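Local coordinates for rhophilin-2 (Homo sapiens, PDB 2VSV), which binds GTP-bound Rho and may limit stress fibre formation or increase the turnover of F-actin structures, and is represented here by its PDZ domain, at residues L36-R41 / C55-A60; D66-I71 / S82-L87. All coordinates share one frame; numbering follows the deposited sequence. Where two conformers were deposited one is given.

Contact 1: L36-R41 / C55-A60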
loop_
_atom_site.group_PDB
_atom_site.type_symbol
_atom_site.label_atom_id
_atom_site.label_comp_id
_atom_site.label_asym_id
_atom_site.label_seq_id
_atom_site.Cartn_x
_atom_site.Cartn_y
_atom_site.Cartn_z
ATOM N N LEU B 36 7.959 -0.325 20.970
ATOM C CA LEU B 36 7.599 0.522 19.826
ATOM C C LEU B 36 6.270 0.057 19.220
ATOM O O LEU B 36 5.511 0.864 18.721
ATOM C CB LEU B 36 8.721 0.459 18.781
ATOM C CG LEU B 36 8.751 1.436 17.593
ATOM C CD1 LEU B 36 9.286 2.817 17.978
ATOM C CD2 LEU B 36 9.618 0.852 16.474
ATOM N N GLY B 37 5.990 -1.243 19.291
ATOM C CA GLY B 37 4.746 -1.801 18.778
ATOM C C GLY B 37 4.744 -2.169 17.311
ATOM O O GLY B 37 3.720 -2.634 16.784
ATOM N N PHE B 38 5.866 -1.972 16.627
ATOM C CA PHE B 38 5.953 -2.413 15.234
ATOM C C PHE B 38 7.318 -2.929 14.919
ATOM O O PHE B 38 8.267 -2.540 15.572
ATOM C CB PHE B 38 5.538 -1.323 14.215
ATOM C CG PHE B 38 6.177 0.019 14.413
ATOM C CD1 PHE B 38 7.321 0.370 13.706
ATOM C CD2 PHE B 38 5.615 0.947 15.274
ATOM C CE1 PHE B 38 7.899 1.619 13.849
ATOM C CE2 PHE B 38 6.198 2.217 15.441
ATOM C CZ PHE B 38 7.325 2.552 14.732
ATOM N N THR B 39 7.404 -3.809 13.928
ATOM C CA THR B 39 8.694 -4.158 13.346
ATOM C C THR B 39 8.944 -3.383 12.071
ATOM O O THR B 39 8.070 -2.697 11.538
ATOM C CB THR B 39 8.866 -5.654 13.082
ATOM O OG1 THR B 39 7.941 -6.082 12.081
ATOM C CG2 THR B 39 8.679 -6.461 14.415
ATOM N N LEU B 40 10.178 -3.459 11.605
ATOM C CA LEU B 40 10.653 -2.689 10.477
ATOM C C LEU B 40 11.281 -3.656 9.485
ATOM O O LEU B 40 11.708 -4.740 9.867
ATOM C CB LEU B 40 11.743 -1.712 10.937
ATOM C CG LEU B 40 11.326 -0.621 11.913
ATOM C CD1 LEU B 40 12.550 0.144 12.420
ATOM C CD2 LEU B 40 10.339 0.307 11.241
ATOM N N ARG B 41 11.356 -3.243 8.234
ATOM C CA ARG B 41 11.821 -4.112 7.145
ATOM C C ARG B 41 12.428 -3.277 6.036
ATOM O O ARG B 41 11.985 -2.168 5.788
ATOM C CB ARG B 41 10.625 -4.908 6.608
ATOM C CG ARG B 41 10.935 -5.876 5.517
ATOM C CD ARG B 41 9.703 -6.712 5.164
ATOM N NE ARG B 41 8.713 -5.989 4.342
ATOM C CZ ARG B 41 7.905 -6.563 3.444
ATOM N NH1 ARG B 41 7.944 -7.875 3.234
ATOM N NH2 ARG B 41 7.052 -5.826 2.742
ATOM N N CYS B 55 -1.040 -0.253 19.638
ATOM C CA CYS B 55 0.012 0.704 19.928
ATOM C C CYS B 55 -0.330 2.117 19.477
ATOM O O CYS B 55 -1.260 2.322 18.666
ATOM C CB CYS B 55 1.362 0.268 19.355
ATOM S SG CYS B 55 1.600 0.586 17.629
ATOM N N SER B 56 0.379 3.091 20.059
ATOM C CA SER B 56 0.133 4.515 19.789
ATOM C C SER B 56 0.449 4.869 18.341
ATOM O O SER B 56 -0.225 5.686 17.756
ATOM C CB SER B 56 0.906 5.438 20.767
ATOM O OG SER B 56 2.320 5.213 20.692
ATOM N N ALA B 57 1.465 4.244 17.750
ATOM C CA ALA B 57 1.753 4.465 16.334
ATOM C C ALA B 57 0.548 4.065 15.466
ATOM O O ALA B 57 0.178 4.760 14.509
ATOM C CB ALA B 57 3.007 3.704 15.903
ATOM N N SER B 58 -0.090 2.952 15.796
ATOM C CA SER B 58 -1.260 2.547 15.041
ATOM C C SER B 58 -2.391 3.538 15.260
ATOM O O SER B 58 -3.013 3.995 14.308
ATOM C CB SER B 58 -1.714 1.154 15.448
ATOM O OG SER B 58 -2.771 0.730 14.636
ATOM N N VAL B 59 -2.664 3.862 16.520
ATOM C CA VAL B 59 -3.723 4.799 16.826
ATOM C C VAL B 59 -3.492 6.143 16.094
ATOM O O VAL B 59 -4.431 6.795 15.637
ATOM C CB VAL B 59 -3.882 4.992 18.356
ATOM C CG1 VAL B 59 -4.723 6.203 18.637
ATOM C CG2 VAL B 59 -4.484 3.737 18.996
ATOM N N ALA B 60 -2.237 6.518 15.921
ATOM C CA ALA B 60 -1.889 7.745 15.205
ATOM C C ALA B 60 -2.029 7.616 13.670
ATOM O O ALA B 60 -1.970 8.614 12.940
ATOM C CB ALA B 60 -0.439 8.193 15.595
HETATM O O HOH W 1 3.811 2.881 19.178
#
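The ring of F38 meets the methyl of A57 obliquely, through CE2 and CD2, with F38 CE2 3.6 Å from A57 CB. One face of the ring carries L36, whose CD2 stands 3.2 Å above the plane near the rim, and L40 CD2 lies in the plane at the ring's edge. This is the loop that in PDZ domains usually receives the C-terminal carboxylate of a peptide: L36, G37 and F38 form the LGF of the family's GLGF-type signature, and strand 38-41 follows. Here the loop sits beside the short helix 56-59. F38 holds its CG between the backbone N and the carbonyl carbon (chi1 49°), which brings the CD2-CE2 side of the ring to A57. A57 suits its place because a bare methyl is small enough for the ring to come close; F29 of strand 25-29 also packs on it, and L51 on F38.

G37 has a positive phi (86°), a turn made easily by glycine, and with no side chain it lets C55 approach, C55 CB lying 4.0 Å from G37 CA. C55 is the N-cap of helix 56-59. Its SG accepts the first-turn amide of S58 at 3.4 Å (S58 N to C55 SG), fairly straight at 155°, while the same sulfur lies 3.9 Å from G37 O. A water links the two segments through their backbones. Bound between loop and helix, it donates to L36 O at 2.7 Å and accepts from A57 N at 3.1 Å.

Contact 2: D66-I71 / S82-L87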
loop_
_atom_site.group_PDB
_atom_site.type_symbol
_atom_site.label_atom_id
_atom_site.label_comp_id
_atom_site.label_asym_id
_atom_site.label_seq_id
_atom_site.Cartn_x
_atom_site.Cartn_y
_atom_site.Cartn_z
ATOM N N ASP B 66 3.803 1.129 5.401
ATOM C CA ASP B 66 4.240 2.556 5.351
ATOM C C ASP B 66 5.760 2.706 5.343
ATOM O O ASP B 66 6.495 1.943 6.010
ATOM C CB ASP B 66 3.662 3.365 6.501
ATOM C CG ASP B 66 2.178 3.590 6.346
ATOM O OD1 ASP B 66 1.632 3.226 5.282
ATOM O OD2 ASP B 66 1.561 4.100 7.294
ATOM N N TYR B 67 6.246 3.666 4.566
ATOM C CA TYR B 67 7.664 3.946 4.512
ATOM C C TYR B 67 7.974 5.138 5.413
ATOM O O TYR B 67 7.263 6.130 5.366
ATOM C CB TYR B 67 8.098 4.289 3.083
ATOM C CG TYR B 67 7.785 3.200 2.086
ATOM C CD1 TYR B 67 8.680 2.165 1.867
ATOM C CD2 TYR B 67 6.553 3.169 1.414
ATOM C CE1 TYR B 67 8.393 1.153 0.976
ATOM C CE2 TYR B 67 6.260 2.158 0.523
ATOM C CZ TYR B 67 7.187 1.158 0.306
ATOM O OH TYR B 67 6.904 0.152 -0.577
ATOM N N ILE B 68 9.030 5.027 6.206
ATOM C CA ILE B 68 9.435 6.103 7.142
ATOM C C ILE B 68 10.356 7.022 6.395
ATOM O O ILE B 68 11.425 6.596 5.921
ATOM C CB ILE B 68 10.107 5.545 8.431
ATOM C CG1 ILE B 68 9.166 4.541 9.132
ATOM C CG2 ILE B 68 10.467 6.750 9.395
ATOM C CD1 ILE B 68 9.831 3.545 10.007
ATOM N N VAL B 69 9.976 8.282 6.256
ATOM C CA VAL B 69 10.809 9.171 5.422
ATOM C C VAL B 69 11.585 10.168 6.270
ATOM O O VAL B 69 12.647 10.650 5.849
ATOM C CB VAL B 69 9.973 9.857 4.342
ATOM C CG1 VAL B 69 9.623 8.829 3.259
ATOM C CG2 VAL B 69 8.716 10.469 4.972
ATOM N N SER B 70 11.069 10.439 7.471
ATOM C CA SER B 70 11.750 11.294 8.449
ATOM C C SER B 70 11.320 11.017 9.890
ATOM O O SER B 70 10.226 10.493 10.143
ATOM C CB SER B 70 11.558 12.772 8.089
ATOM O OG SER B 70 10.208 13.127 8.119
ATOM N N ILE B 71 12.246 11.309 10.809
ATOM C CA ILE B 71 12.017 11.283 12.250
ATOM C C ILE B 71 12.392 12.674 12.723
ATOM O O ILE B 71 13.528 13.111 12.544
ATOM C CB ILE B 71 12.881 10.155 12.945
ATOM C CG1 ILE B 71 12.430 8.763 12.472
ATOM C CG2 ILE B 71 12.784 10.256 14.496
ATOM C CD1 ILE B 71 13.420 7.666 12.824
ATOM N N SER B 82 18.963 -0.822 10.356
ATOM C CA SER B 82 19.720 -0.717 11.594
ATOM C C SER B 82 19.778 0.731 12.099
ATOM O O SER B 82 19.562 1.001 13.292
ATOM C CB SER B 82 21.132 -1.257 11.361
ATOM O OG SER B 82 21.894 -1.120 12.520
ATOM N N GLU B 83 20.036 1.658 11.189
ATOM C CA GLU B 83 20.067 3.082 11.511
ATOM C C GLU B 83 18.733 3.668 11.991
ATOM O O GLU B 83 18.664 4.446 12.965
ATOM C CB GLU B 83 20.576 3.840 10.327
ATOM C CG GLU B 83 22.027 3.490 10.035
ATOM C CD GLU B 83 22.507 4.120 8.764
ATOM O OE1 GLU B 83 21.801 4.057 7.739
ATOM O OE2 GLU B 83 23.609 4.683 8.792
ATOM N N VAL B 84 17.672 3.280 11.318
ATOM C CA VAL B 84 16.355 3.741 11.738
ATOM C C VAL B 84 16.006 3.193 13.097
ATOM O O VAL B 84 15.514 3.914 13.944
ATOM C CB VAL B 84 15.260 3.385 10.725
ATOM C CG1 VAL B 84 13.866 3.713 11.376
ATOM C CG2 VAL B 84 15.460 4.158 9.452
ATOM N N MET B 85 16.282 1.912 13.331
ATOM C CA MET B 85 16.094 1.343 14.658
ATOM C C MET B 85 16.864 2.121 15.732
ATOM O O MET B 85 16.308 2.453 16.779
ATOM C CB MET B 85 16.497 -0.132 14.656
ATOM C CG MET B 85 16.357 -0.833 15.985
ATOM S SD MET B 85 16.481 -2.608 15.723
ATOM C CE MET B 85 15.172 -2.749 14.503
ATOM N N LYS B 86 18.133 2.440 15.473
ATOM C CA LYS B 86 18.917 3.171 16.466
ATOM C C LYS B 86 18.373 4.556 16.739
ATOM O O LYS B 86 18.270 4.965 17.897
ATOM C CB LYS B 86 20.376 3.256 16.046
ATOM C CG LYS B 86 21.101 1.980 16.201
ATOM C CD LYS B 86 22.425 2.047 15.491
ATOM C CE LYS B 86 23.179 0.746 15.622
ATOM N NZ LYS B 86 24.579 0.933 15.221
ATOM N N LEU B 87 17.961 5.266 15.698
ATOM C CA LEU B 87 17.232 6.520 15.894
ATOM C C LEU B 87 15.978 6.395 16.766
ATOM O O LEU B 87 15.785 7.180 17.700
ATOM C CB LEU B 87 16.835 7.146 14.556
ATOM C CG LEU B 87 18.002 7.862 13.880
ATOM C CD1 LEU B 87 17.633 8.207 12.421
ATOM C CD2 LEU B 87 18.427 9.122 14.713
#
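Apolar contact between aliphatic branches joins I71 to L87 and both I68 and I71 to V84, where strand 67-71 faces helix 81-89. This is the helix that flanks the peptide groove in PDZ domains, and the contact seats it on the core. The closest pair is I71 CD1 and L87 CB, 3.9 Å apart, with the two side chains crossing aslant. V84 supplies one branch, CG1, to both isoleucines: it lies 4.3 Å from I68 CD1 and 4.2 Å from I71 CD1. Valine suits this place because one short gamma branch can touch both isoleucine ends, which lie about at right angles to each other as seen from it, whereas isoleucine can extend CD1 across the gap between strand and helix. The segment axes approach to 10.5 Å, a usual spacing for a helix on a sheet, with an angle of 36° between them, and the isoleucine ends fill it. I71 spans it with CG1 beside its backbone N and anti to the carbonyl carbon, and CD1 extended beyond (chi2 166°).

In the backbone, V69 and S70 lie together opposite K99 of strand 96-101 in a classic beta bulge. The bulge is consistent with I68 and I71, three positions apart, both directing CB toward the helix, where a regular strand would turn them to opposite faces. On the helix V84 and L87 are likewise three apart, nearly one turn, and lie along one flank. At the borders, D66 forms a salt bridge with R25 and E83 OE1 accepts from T80 N. F91 and L79 add cover to I71 and L87, respectively. Within the helix, the turn that presents L87 is closed by its own amide, L87 N donating to E83 O at 2.9 Å.

How the contacts relate
The two contacts follow one another along the chain, contact 1 closing before contact 2 opens, and their centres lie about 12 Å apart in a single PDZ domain. L40, at the strand end of contact 1, joins them: its CD2 is 3.5 Å from I68 CD1 and its CD1 3.9 Å from V84 CG1. Strand 38-41 and helix 81-89 are the two walls of the groove that in PDZ domains holds a peptide C-terminus. Contact 1 packs the loop at the head of that groove against helix 56-59, and contact 2 packs the helix wall onto strand 67-71 of the four-stranded sheet, so both walls share one apolar core.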